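Local coordinates for acyl-homoserine-lactone synthase (Mesorhizobium sp. ORS 3359, PDB 6WNS), which synthesises acyl-homoserine lactone quorum-sensing signals, using an acyl-coenzyme A as acyl donor and probably S-adenosylmethionine as the source of the lactone, at residues K13-R16 with K17-E20; D28-K32 with Q33-R37; L73-T76 with L77-H80; S118-V121 with A122-L126. All blocks are in the same frame, centred on the assembly; numbering follows the deposited sequence.

Contact 1: residues K13-R16 with K17-E20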
loop_
_atom_site.group_PDB
_atom_site.type_symbol
_atom_site.label_atom_id
_atom_site.label_comp_id
_atom_site.label_asym_id
_atom_site.label_seq_id
_atom_site.Cartn_x
_atom_site.Cartn_y
_atom_site.Cartn_z
ATOM N N LYS A 13 9.182 -16.969 6.561
ATOM C CA LYS A 13 10.247 -17.439 7.479
ATOM C C LYS A 13 11.611 -16.900 7.036
ATOM O O LYS A 13 12.334 -16.441 7.903
ATOM C CB LYS A 13 10.264 -18.953 7.554
ATOM C CG LYS A 13 9.054 -19.473 8.320
ATOM C CD LYS A 13 9.228 -20.895 8.672
ATOM C CE LYS A 13 8.181 -21.410 9.630
ATOM N NZ LYS A 13 8.768 -22.650 10.192
ATOM N N LEU A 14 11.904 -16.923 5.754
ATOM C CA LEU A 14 13.078 -16.222 5.190
ATOM C C LEU A 14 13.028 -14.756 5.631
ATOM O O LEU A 14 14.074 -14.180 5.967
ATOM C CB LEU A 14 13.009 -16.334 3.669
ATOM C CG LEU A 14 14.169 -15.671 2.937
ATOM C CD1 LEU A 14 15.424 -16.481 3.155
ATOM C CD2 LEU A 14 13.898 -15.553 1.445
ATOM N N TYR A 15 11.843 -14.147 5.662
ATOM C CA TYR A 15 11.737 -12.707 5.959
ATOM C C TYR A 15 11.372 -12.461 7.428
ATOM O O TYR A 15 10.888 -11.368 7.714
ATOM C CB TYR A 15 10.753 -12.047 5.002
ATOM C CG TYR A 15 11.336 -11.751 3.646
ATOM C CD1 TYR A 15 12.016 -10.570 3.446
ATOM C CD2 TYR A 15 11.160 -12.594 2.545
ATOM C CE1 TYR A 15 12.532 -10.218 2.202
ATOM C CE2 TYR A 15 11.671 -12.250 1.290
ATOM C CZ TYR A 15 12.379 -11.074 1.121
ATOM O OH TYR A 15 12.891 -10.687 -0.099
ATOM N N ARG A 16 11.652 -13.386 8.337
ATOM C CA ARG A 16 11.106 -13.278 9.718
ATOM C C ARG A 16 11.656 -12.017 10.405
ATOM O O ARG A 16 10.912 -11.300 10.999
ATOM C CB ARG A 16 11.335 -14.539 10.537
ATOM C CG ARG A 16 12.779 -14.846 10.868
ATOM C CD ARG A 16 12.870 -16.024 11.801
ATOM N NE ARG A 16 14.273 -16.390 11.881
ATOM C CZ ARG A 16 15.037 -16.164 12.940
ATOM N NH1 ARG A 16 14.522 -15.594 14.023
ATOM N NH2 ARG A 16 16.306 -16.524 12.905
ATOM N N LYS A 17 12.943 -11.704 10.240
ATOM C CA LYS A 17 13.521 -10.541 10.960
ATOM C C LYS A 17 12.976 -9.271 10.319
ATOM O O LYS A 17 12.633 -8.366 11.067
ATOM C CB LYS A 17 15.058 -10.670 11.008
ATOM C CG LYS A 17 15.521 -11.641 12.081
ATOM C CD LYS A 17 17.037 -11.624 12.307
ATOM C CE LYS A 17 17.806 -12.462 11.311
ATOM N NZ LYS A 17 19.232 -12.055 11.286
ATOM N N VAL A 18 12.825 -9.229 8.991
ATOM C CA VAL A 18 12.275 -8.038 8.307
ATOM C C VAL A 18 10.839 -7.882 8.842
ATOM O O VAL A 18 10.395 -6.699 9.108
ATOM C CB VAL A 18 12.359 -8.162 6.770
ATOM C CG1 VAL A 18 11.497 -7.149 6.039
ATOM C CG2 VAL A 18 13.816 -8.064 6.281
ATOM N N LEU A 19 10.060 -8.947 8.876
ATOM C CA LEU A 19 8.646 -8.778 9.317
ATOM C C LEU A 19 8.559 -8.294 10.791
ATOM O O LEU A 19 7.666 -7.483 11.104
ATOM C CB LEU A 19 7.845 -10.069 9.058
ATOM C CG LEU A 19 7.446 -10.372 7.595
ATOM C CD1 LEU A 19 7.049 -11.827 7.400
ATOM C CD2 LEU A 19 6.347 -9.440 7.064
ATOM N N GLU A 20 9.382 -8.820 11.674
ATOM C CA GLU A 20 9.435 -8.411 13.101
ATOM C C GLU A 20 9.742 -6.917 13.154
ATOM O O GLU A 20 8.968 -6.230 13.801
ATOM C CB GLU A 20 10.384 -9.331 13.883
ATOM C CG GLU A 20 9.627 -10.575 14.242
ATOM C CD GLU A 20 10.385 -11.823 14.599
ATOM O OE1 GLU A 20 11.602 -11.716 14.830
ATOM O OE2 GLU A 20 9.716 -12.881 14.671
HETATM O O HOH W 1 14.790 -12.645 8.336
HETATM O O HOH W 2 14.294 -11.346 7.206
#
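Tyr15 meets Val18 and Leu19 one helical turn ahead. Its ring comes to Val18 by the edge: Tyr15 CD1 lies 4.1 Å from Val18 CB, with that carbon near the ring plane, and the two side chains run side by side in the same direction. Nearer the backbone, Tyr15 CB lies 4.4 Å from Leu19 CD1, a looser apolar touch. The ring is set by a first torsion that places CG anti to the carbonyl carbon (chi1 -80°), and Tyr15 OH is tied beyond these segments to His5 ND1 in strand 4-7, which helps to hold the far end.

Behind the side chains, Leu19 N donates to Tyr15 O at 2.8 Å with an N-H...O angle of 165°, and Glu20 N donates to Arg16 O at 3.0 Å. The carboxylate of Glu20 and the guanidinium of Arg16 are on the same side of the chain but do not join: Arg16 NH1 stays 4.9 Å from Glu20 OE1, so any attraction is probably weak. Before the helix, Arg16 N bonds to Lys13 O at 3.2 Å, closing a type I turn. Val18 packs on Leu59 and Leu19 on Tyr57, both of strand 56-60. With Tyr15 at the N-cap position and its carbonyl accepting from Leu19 N, this is the turn-to-helix start of helix 16-31, laid against the edge of the central sheet.

Contact 2: residues D28-K32 with Q33-R37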
loop_
_atom_site.group_PDB
_atom_site.type_symbol
_atom_site.label_atom_id
_atom_site.label_comp_id
_atom_site.label_asym_id
_atom_site.label_seq_id
_atom_site.Cartn_x
_atom_site.Cartn_y
_atom_site.Cartn_z
ATOM N N ASP A 28 5.598 2.351 15.622
ATOM C CA ASP A 28 6.194 3.725 15.616
ATOM C C ASP A 28 5.302 4.680 14.816
ATOM O O ASP A 28 5.087 5.834 15.253
ATOM C CB ASP A 28 7.608 3.715 15.076
ATOM C CG ASP A 28 8.591 2.896 15.897
ATOM O OD1 ASP A 28 8.431 2.801 17.106
ATOM O OD2 ASP A 28 9.493 2.313 15.292
ATOM N N ILE A 29 4.753 4.238 13.703
ATOM C CA ILE A 29 4.041 5.094 12.733
ATOM C C ILE A 29 2.602 5.274 13.167
ATOM O O ILE A 29 2.111 6.421 13.143
ATOM C CB ILE A 29 4.081 4.467 11.341
ATOM C CG1 ILE A 29 5.462 4.569 10.714
ATOM C CG2 ILE A 29 2.999 5.051 10.426
ATOM C CD1 ILE A 29 5.549 3.745 9.451
ATOM N N TYR A 30 1.909 4.176 13.461
ATOM C CA TYR A 30 0.434 4.186 13.569
ATOM C C TYR A 30 0.020 4.364 15.014
ATOM O O TYR A 30 -1.063 4.990 15.218
ATOM C CB TYR A 30 -0.205 2.926 12.954
ATOM C CG TYR A 30 0.013 2.859 11.477
ATOM C CD1 TYR A 30 1.060 2.132 10.943
ATOM C CD2 TYR A 30 -0.773 3.608 10.604
ATOM C CE1 TYR A 30 1.280 2.099 9.577
ATOM C CE2 TYR A 30 -0.541 3.613 9.231
ATOM C CZ TYR A 30 0.507 2.873 8.726
ATOM O OH TYR A 30 0.727 2.860 7.386
ATOM N N VAL A 31 0.689 3.683 15.964
ATOM C CA VAL A 31 0.222 3.739 17.378
ATOM C C VAL A 31 0.811 5.011 18.004
ATOM O O VAL A 31 -0.013 5.729 18.659
ATOM C CB VAL A 31 0.534 2.458 18.171
ATOM C CG1 VAL A 31 0.324 2.609 19.667
ATOM C CG2 VAL A 31 -0.349 1.317 17.608
ATOM N N LYS A 32 2.124 5.271 17.799
ATOM C CA LYS A 32 2.893 6.286 18.564
ATOM C C LYS A 32 2.429 7.657 18.059
ATOM O O LYS A 32 2.381 8.607 18.852
ATOM C CB LYS A 32 4.399 5.979 18.483
ATOM C CG LYS A 32 5.246 6.366 19.678
ATOM C CD LYS A 32 6.744 6.134 19.491
ATOM C CE LYS A 32 7.447 7.291 18.801
ATOM N NZ LYS A 32 8.300 6.812 17.681
ATOM N N GLN A 33 1.930 7.783 16.847
ATOM C CA GLN A 33 1.355 9.110 16.467
ATOM C C GLN A 33 -0.186 9.090 16.366
ATOM O O GLN A 33 -0.767 10.088 15.858
ATOM C CB GLN A 33 2.105 9.617 15.250
ATOM C CG GLN A 33 1.611 9.049 13.963
ATOM C CD GLN A 33 2.744 9.131 12.971
ATOM O OE1 GLN A 33 2.535 9.147 11.762
ATOM N NE2 GLN A 33 3.963 9.195 13.488
ATOM N N ARG A 34 -0.815 8.074 16.970
ATOM C CA ARG A 34 -2.255 7.990 17.334
ATOM C C ARG A 34 -3.104 8.278 16.101
ATOM O O ARG A 34 -4.023 9.121 16.153
ATOM C CB ARG A 34 -2.548 8.906 18.521
ATOM C CG ARG A 34 -1.894 8.406 19.802
ATOM C CD ARG A 34 -2.545 9.000 21.014
ATOM N NE ARG A 34 -2.548 10.455 20.961
ATOM C CZ ARG A 34 -1.626 11.261 21.513
ATOM N NH1 ARG A 34 -0.569 10.759 22.134
ATOM N NH2 ARG A 34 -1.765 12.579 21.444
ATOM N N ARG A 35 -2.834 7.541 15.029
ATOM C CA ARG A 35 -3.679 7.561 13.811
ATOM C C ARG A 35 -5.040 6.903 14.105
ATOM O O ARG A 35 -5.134 6.046 15.007
ATOM C CB ARG A 35 -2.911 6.906 12.660
ATOM C CG ARG A 35 -1.586 7.614 12.386
ATOM C CD ARG A 35 -1.303 7.531 10.903
ATOM N NE ARG A 35 0.026 8.021 10.564
ATOM C CZ ARG A 35 0.635 7.769 9.414
ATOM N NH1 ARG A 35 0.031 7.025 8.509
ATOM N NH2 ARG A 35 1.848 8.240 9.173
ATOM N N TRP A 36 -6.062 7.386 13.396
ATOM C CA TRP A 36 -7.470 6.937 13.481
ATOM C C TRP A 36 -7.496 5.394 13.505
ATOM O O TRP A 36 -6.869 4.745 12.625
ATOM C CB TRP A 36 -8.265 7.549 12.311
ATOM C CG TRP A 36 -9.759 7.501 12.461
ATOM C CD1 TRP A 36 -10.537 8.401 13.129
ATOM C CD2 TRP A 36 -10.673 6.526 11.913
ATOM N NE1 TRP A 36 -11.860 8.053 13.042
ATOM C CE2 TRP A 36 -11.978 6.904 12.312
ATOM C CE3 TRP A 36 -10.521 5.356 11.154
ATOM C CZ2 TRP A 36 -13.119 6.172 11.970
ATOM C CZ3 TRP A 36 -11.649 4.634 10.815
ATOM C CH2 TRP A 36 -12.928 5.030 11.225
ATOM N N ARG A 37 -8.153 4.845 14.532
ATOM C CA ARG A 37 -8.504 3.417 14.743
ATOM C C ARG A 37 -7.245 2.537 14.953
ATOM O O ARG A 37 -7.420 1.273 14.954
ATOM C CB ARG A 37 -9.384 2.924 13.586
ATOM C CG ARG A 37 -10.882 3.214 13.748
ATOM C CD ARG A 37 -11.756 2.467 12.719
ATOM N NE ARG A 37 -11.687 0.994 12.789
ATOM C CZ ARG A 37 -10.858 0.198 12.078
ATOM N NH1 ARG A 37 -10.010 0.691 11.182
ATOM N NH2 ARG A 37 -10.886 -1.107 12.277
#
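A Schellman motif ends helix 16-31 here, with Arg35 N bonded to Tyr30 O at 3.1 Å and Arg34 N bonded to Val31 O at 3.0 Å. Arg34, at phi 53°, is the C-prime residue that turns the chain off the helix.

The reversal brings Arg35 back over the last turn. Its guanidinium has Ile29 CG2 over one face, 3.6 Å from Arg35 NH2, while that same methyl covers the centre of a Tyr30 ring face. Arg35 NH1 reaches Tyr30 CE2 at 3.5 Å, the ring and guanidinium planes being 70° apart, so they do not stack. Arg35 NE and NH2 hold Gln33 OE1 side-on, at 3.0 Å from NE and 2.8 Å from NH2, with the oxygen in the guanidinium plane, although the amide's exact position is doubtful because it crowds Ile29 O. Replacing Tyr30 by an alanine would probably open a gap beside Arg35 NH1 and Ile29 CG2 and leave Arg105 without this aromatic partner.

Arg105, on strand 100-108, makes a cation-pi contact with Tyr30, and the Tyr30 side chain also touches Glu46. The helix end thus sits against the central sheet, with the chain continuing toward strand 56-60.

Contact 3: residues L73-T76 with L77-H80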
loop_
_atom_site.group_PDB
_atom_site.type_symbol
_atom_site.label_atom_id
_atom_site.label_comp_id
_atom_site.label_asym_id
_atom_site.label_seq_id
_atom_site.Cartn_x
_atom_site.Cartn_y
_atom_site.Cartn_z
ATOM N N LEU A 73 -0.908 -5.292 0.347
ATOM C CA LEU A 73 -1.998 -5.688 -0.573
ATOM C C LEU A 73 -2.735 -6.860 0.056
ATOM O O LEU A 73 -2.072 -7.885 0.486
ATOM C CB LEU A 73 -1.383 -6.089 -1.901
ATOM C CG LEU A 73 -0.885 -4.949 -2.772
ATOM C CD1 LEU A 73 -0.128 -5.491 -3.968
ATOM C CD2 LEU A 73 -2.027 -4.049 -3.217
ATOM N N VAL A 74 -4.054 -6.796 -0.061
ATOM C CA VAL A 74 -4.985 -7.871 0.358
ATOM C C VAL A 74 -5.928 -8.234 -0.787
ATOM O O VAL A 74 -6.497 -7.345 -1.418
ATOM C CB VAL A 74 -5.741 -7.348 1.582
ATOM C CG1 VAL A 74 -6.776 -8.324 2.088
ATOM C CG2 VAL A 74 -4.768 -7.020 2.701
ATOM N N PRO A 75 -6.176 -9.529 -1.058
ATOM C CA PRO A 75 -7.106 -9.912 -2.127
ATOM C C PRO A 75 -8.501 -9.320 -1.853
ATOM O O PRO A 75 -9.023 -9.391 -0.730
ATOM C CB PRO A 75 -7.096 -11.453 -2.105
ATOM C CG PRO A 75 -6.225 -11.901 -1.000
ATOM C CD PRO A 75 -5.700 -10.674 -0.275
ATOM N N THR A 76 -9.098 -8.648 -2.816
ATOM C CA THR A 76 -10.446 -8.063 -2.582
ATOM C C THR A 76 -11.502 -9.160 -2.387
ATOM O O THR A 76 -12.563 -8.818 -1.849
ATOM C CB THR A 76 -10.920 -7.124 -3.684
ATOM O OG1 THR A 76 -10.848 -7.790 -4.959
ATOM C CG2 THR A 76 -10.175 -5.813 -3.638
ATOM N N LEU A 77 -11.237 -10.416 -2.765
ATOM C CA LEU A 77 -12.186 -11.522 -2.500
ATOM C C LEU A 77 -12.156 -11.867 -1.013
ATOM O O LEU A 77 -13.003 -12.579 -0.575
ATOM C CB LEU A 77 -11.860 -12.752 -3.363
ATOM C CG LEU A 77 -12.120 -12.636 -4.871
ATOM C CD1 LEU A 77 -11.736 -13.930 -5.578
ATOM C CD2 LEU A 77 -13.566 -12.245 -5.199
ATOM N N GLU A 78 -11.143 -11.446 -0.261
ATOM C CA GLU A 78 -11.090 -11.625 1.204
ATOM C C GLU A 78 -11.645 -10.357 1.819
ATOM O O GLU A 78 -11.544 -9.321 1.170
ATOM C CB GLU A 78 -9.626 -11.734 1.672
ATOM C CG GLU A 78 -8.949 -13.008 1.246
ATOM C CD GLU A 78 -9.586 -14.253 1.831
ATOM O OE1 GLU A 78 -10.019 -14.237 3.036
ATOM O OE2 GLU A 78 -9.674 -15.228 1.073
ATOM N N PRO A 79 -12.075 -10.399 3.101
ATOM C CA PRO A 79 -12.386 -9.191 3.855
ATOM C C PRO A 79 -11.204 -8.224 3.828
ATOM O O PRO A 79 -10.063 -8.639 3.969
ATOM C CB PRO A 79 -12.715 -9.685 5.276
ATOM C CG PRO A 79 -12.335 -11.149 5.349
ATOM C CD PRO A 79 -12.228 -11.608 3.923
ATOM N N HIS A 80 -11.503 -6.954 3.577
ATOM C CA HIS A 80 -10.480 -5.908 3.458
ATOM C C HIS A 80 -11.046 -4.589 4.005
ATOM O O HIS A 80 -12.192 -4.604 4.513
ATOM C CB HIS A 80 -9.945 -5.872 2.040
ATOM C CG HIS A 80 -10.979 -5.537 1.018
ATOM N ND1 HIS A 80 -11.869 -6.503 0.551
ATOM C CD2 HIS A 80 -11.232 -4.425 0.304
ATOM C CE1 HIS A 80 -12.630 -5.967 -0.399
ATOM N NE2 HIS A 80 -12.266 -4.715 -0.547
#
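With CG between the backbone N and the carbonyl carbon (chi1 62°), the His80 ring lies over Thr76. One ring face receives Thr76: its CA stands 4.0 Å from the centroid of the His80 ring and 29° off its normal, a CH-pi contact, while Thr76 CG2 lies over the rim of that same face, 3.9 Å from His80 NE2. The ring cannot turn freely, since His80 ND1 donates to Glu78 O at 2.9 Å, within both the ring plane and the carbonyl plane, which places a proton on ND1.

The backbone beneath is a type I turn, Pro75 to Glu78, carrying the chain off the end of strand 69-75, and Glu78 N bonds to Pro75 O at 3.0 Å. His80 itself is at the N-cap position of helix 81-84, its N paired with Ser83 OG. A leucine in place of His80 would probably lose the ring face for Thr76 and leave Glu78 O without the ND1-H donor.

Thr76 OG1 (chi1 54°) is turned from the ring to its partners Ile100 O and Ala97 N. Glu78 CG lies alongside Pro75 CG at 3.7 Å. Across the turn, Val74 CG1 meets His80 CB at 4.0 Å, their side chains crossing at a slant.

Contact 4: residues S118-V121 with A122-L126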
loop_
_atom_site.group_PDB
_atom_site.type_symbol
_atom_site.label_atom_id
_atom_site.label_comp_id
_atom_site.label_asym_id
_atom_site.label_seq_id
_atom_site.Cartn_x
_atom_site.Cartn_y
_atom_site.Cartn_z
ATOM N N SER A 118 15.412 14.126 0.620
ATOM C CA SER A 118 15.124 14.455 -0.810
ATOM C C SER A 118 15.205 13.170 -1.664
ATOM O O SER A 118 15.629 13.257 -2.843
ATOM C CB SER A 118 16.056 15.550 -1.335
ATOM O OG SER A 118 15.671 16.838 -0.868
ATOM N N SER A 119 14.778 12.028 -1.094
ATOM C CA SER A 119 14.933 10.640 -1.621
ATOM C C SER A 119 13.731 10.233 -2.469
ATOM O O SER A 119 12.568 10.444 -2.098
ATOM C CB SER A 119 15.110 9.619 -0.505
ATOM O OG SER A 119 15.606 8.381 -1.019
ATOM N N PRO A 120 13.955 9.518 -3.584
ATOM C CA PRO A 120 12.816 9.001 -4.313
ATOM C C PRO A 120 12.212 7.774 -3.607
ATOM O O PRO A 120 11.477 7.117 -4.285
ATOM C CB PRO A 120 13.402 8.692 -5.702
ATOM C CG PRO A 120 14.908 8.522 -5.505
ATOM C CD PRO A 120 15.253 9.146 -4.169
ATOM N N VAL A 121 12.485 7.503 -2.311
ATOM C CA VAL A 121 11.988 6.257 -1.650
ATOM C C VAL A 121 10.512 6.117 -1.993
ATOM O O VAL A 121 10.062 5.017 -2.264
ATOM C CB VAL A 121 12.157 6.244 -0.120
ATOM C CG1 VAL A 121 11.364 5.105 0.487
ATOM C CG2 VAL A 121 13.611 6.216 0.349
ATOM N N ALA A 122 9.771 7.216 -1.937
ATOM C CA ALA A 122 8.330 7.193 -2.239
ATOM C C ALA A 122 8.193 6.608 -3.646
ATOM O O ALA A 122 7.445 5.662 -3.827
ATOM C CB ALA A 122 7.703 8.553 -2.108
ATOM N N GLY A 123 8.904 7.193 -4.609
ATOM C CA GLY A 123 8.946 6.697 -6.006
ATOM C C GLY A 123 9.098 5.152 -6.073
ATOM O O GLY A 123 8.206 4.427 -6.726
ATOM N N PHE A 124 10.206 4.708 -5.391
ATOM C CA PHE A 124 10.650 3.277 -5.319
ATOM C C PHE A 124 9.485 2.424 -4.816
ATOM O O PHE A 124 9.256 1.329 -5.368
ATOM C CB PHE A 124 11.839 3.060 -4.377
ATOM C CG PHE A 124 13.191 3.197 -5.021
ATOM C CD1 PHE A 124 13.894 2.068 -5.420
ATOM C CD2 PHE A 124 13.776 4.443 -5.177
ATOM C CE1 PHE A 124 15.142 2.192 -5.999
ATOM C CE2 PHE A 124 15.021 4.562 -5.768
ATOM C CZ PHE A 124 15.699 3.436 -6.182
ATOM N N VAL A 125 8.769 2.912 -3.787
ATOM C CA VAL A 125 7.585 2.205 -3.204
ATOM C C VAL A 125 6.406 2.232 -4.185
ATOM O O VAL A 125 5.785 1.197 -4.381
ATOM C CB VAL A 125 7.150 2.835 -1.865
ATOM C CG1 VAL A 125 5.918 2.126 -1.326
ATOM C CG2 VAL A 125 8.278 2.851 -0.846
ATOM N N LEU A 126 6.053 3.402 -4.717
ATOM C CA LEU A 126 4.876 3.500 -5.616
ATOM C C LEU A 126 5.151 2.673 -6.906
ATOM O O LEU A 126 4.402 1.755 -7.234
ATOM C CB LEU A 126 4.645 4.986 -5.896
ATOM C CG LEU A 126 4.050 5.819 -4.755
ATOM C CD1 LEU A 126 4.106 7.293 -5.089
ATOM C CD2 LEU A 126 2.595 5.428 -4.519
HETATM O O HOH W 3 10.357 9.888 -0.538
#
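Pro120 and Phe124 lie side by side and point the same way, one helical turn apart. The pyrrolidine meets the ring at its rim, Pro120 CG being 4.0 Å from Phe124 CE2. The carbonyl of Pro120 also comes to the ring by its edge: Pro120 O lies in the ring plane, 3.6 Å from Phe124 CD2, so the ring edge at CD2, not a pi face, is turned to the oxygen. Phe124 N also donates to Pro120 O, at 2.9 Å and 162°. One acceptor is therefore approached by both the backbone and the ring of Phe124.

Val121 and Val125 are set differently, their side chains crossing at an angle. Val121 CG1, anti to the backbone N (chi1 168°), reaches Val125 CG2 at 4.0 Å, and the same Val125 methyl is packed closely on the Val121 carbonyl oxygen. Val125 N donates to Val121 O at 2.9 Å, the next bond of the helix. At the start, a water donates to Ser119 O at 2.8 Å and accepts from Ala122 N at 3.1 Å, satisfying a first-turn amide; Val121 N makes a weak bond to Ser119 OG.

Pro120 is the N-cap residue of helix 121-135, which joins the parallel strands 100-108 and 140-146 as a beta-alpha-beta crossover. Val121 packs on Val108 and Val125 on Phe106, both of the first strand, while Pro120 packs on Tyr193 and Ile195.

Contacts 1 and 2 lie at the surface and share helix 16-31, contact 1 at its start and contact 2 at its end, their centres about 22 Å apart. Contacts 3 and 4 are partly buried and sit on opposite sides of the chain's centre. Contacts 1 and 4 both open helices with N-H(i+4) to O(i) main-chain bonds and apolar neighbours, yet contact 4 starts the crossover helix, whose valines face strand 100-108. Contact 2 is a helix C-cap with a guanidinium packed beside an aromatic ring, contact 3 an imidazole held over a turn by a hydrogen bond and a CH-pi contact. Strand 100-108 is the common element behind contacts 2, 3 and 4, whereas contact 1 meets strands 4-7 and 56-60.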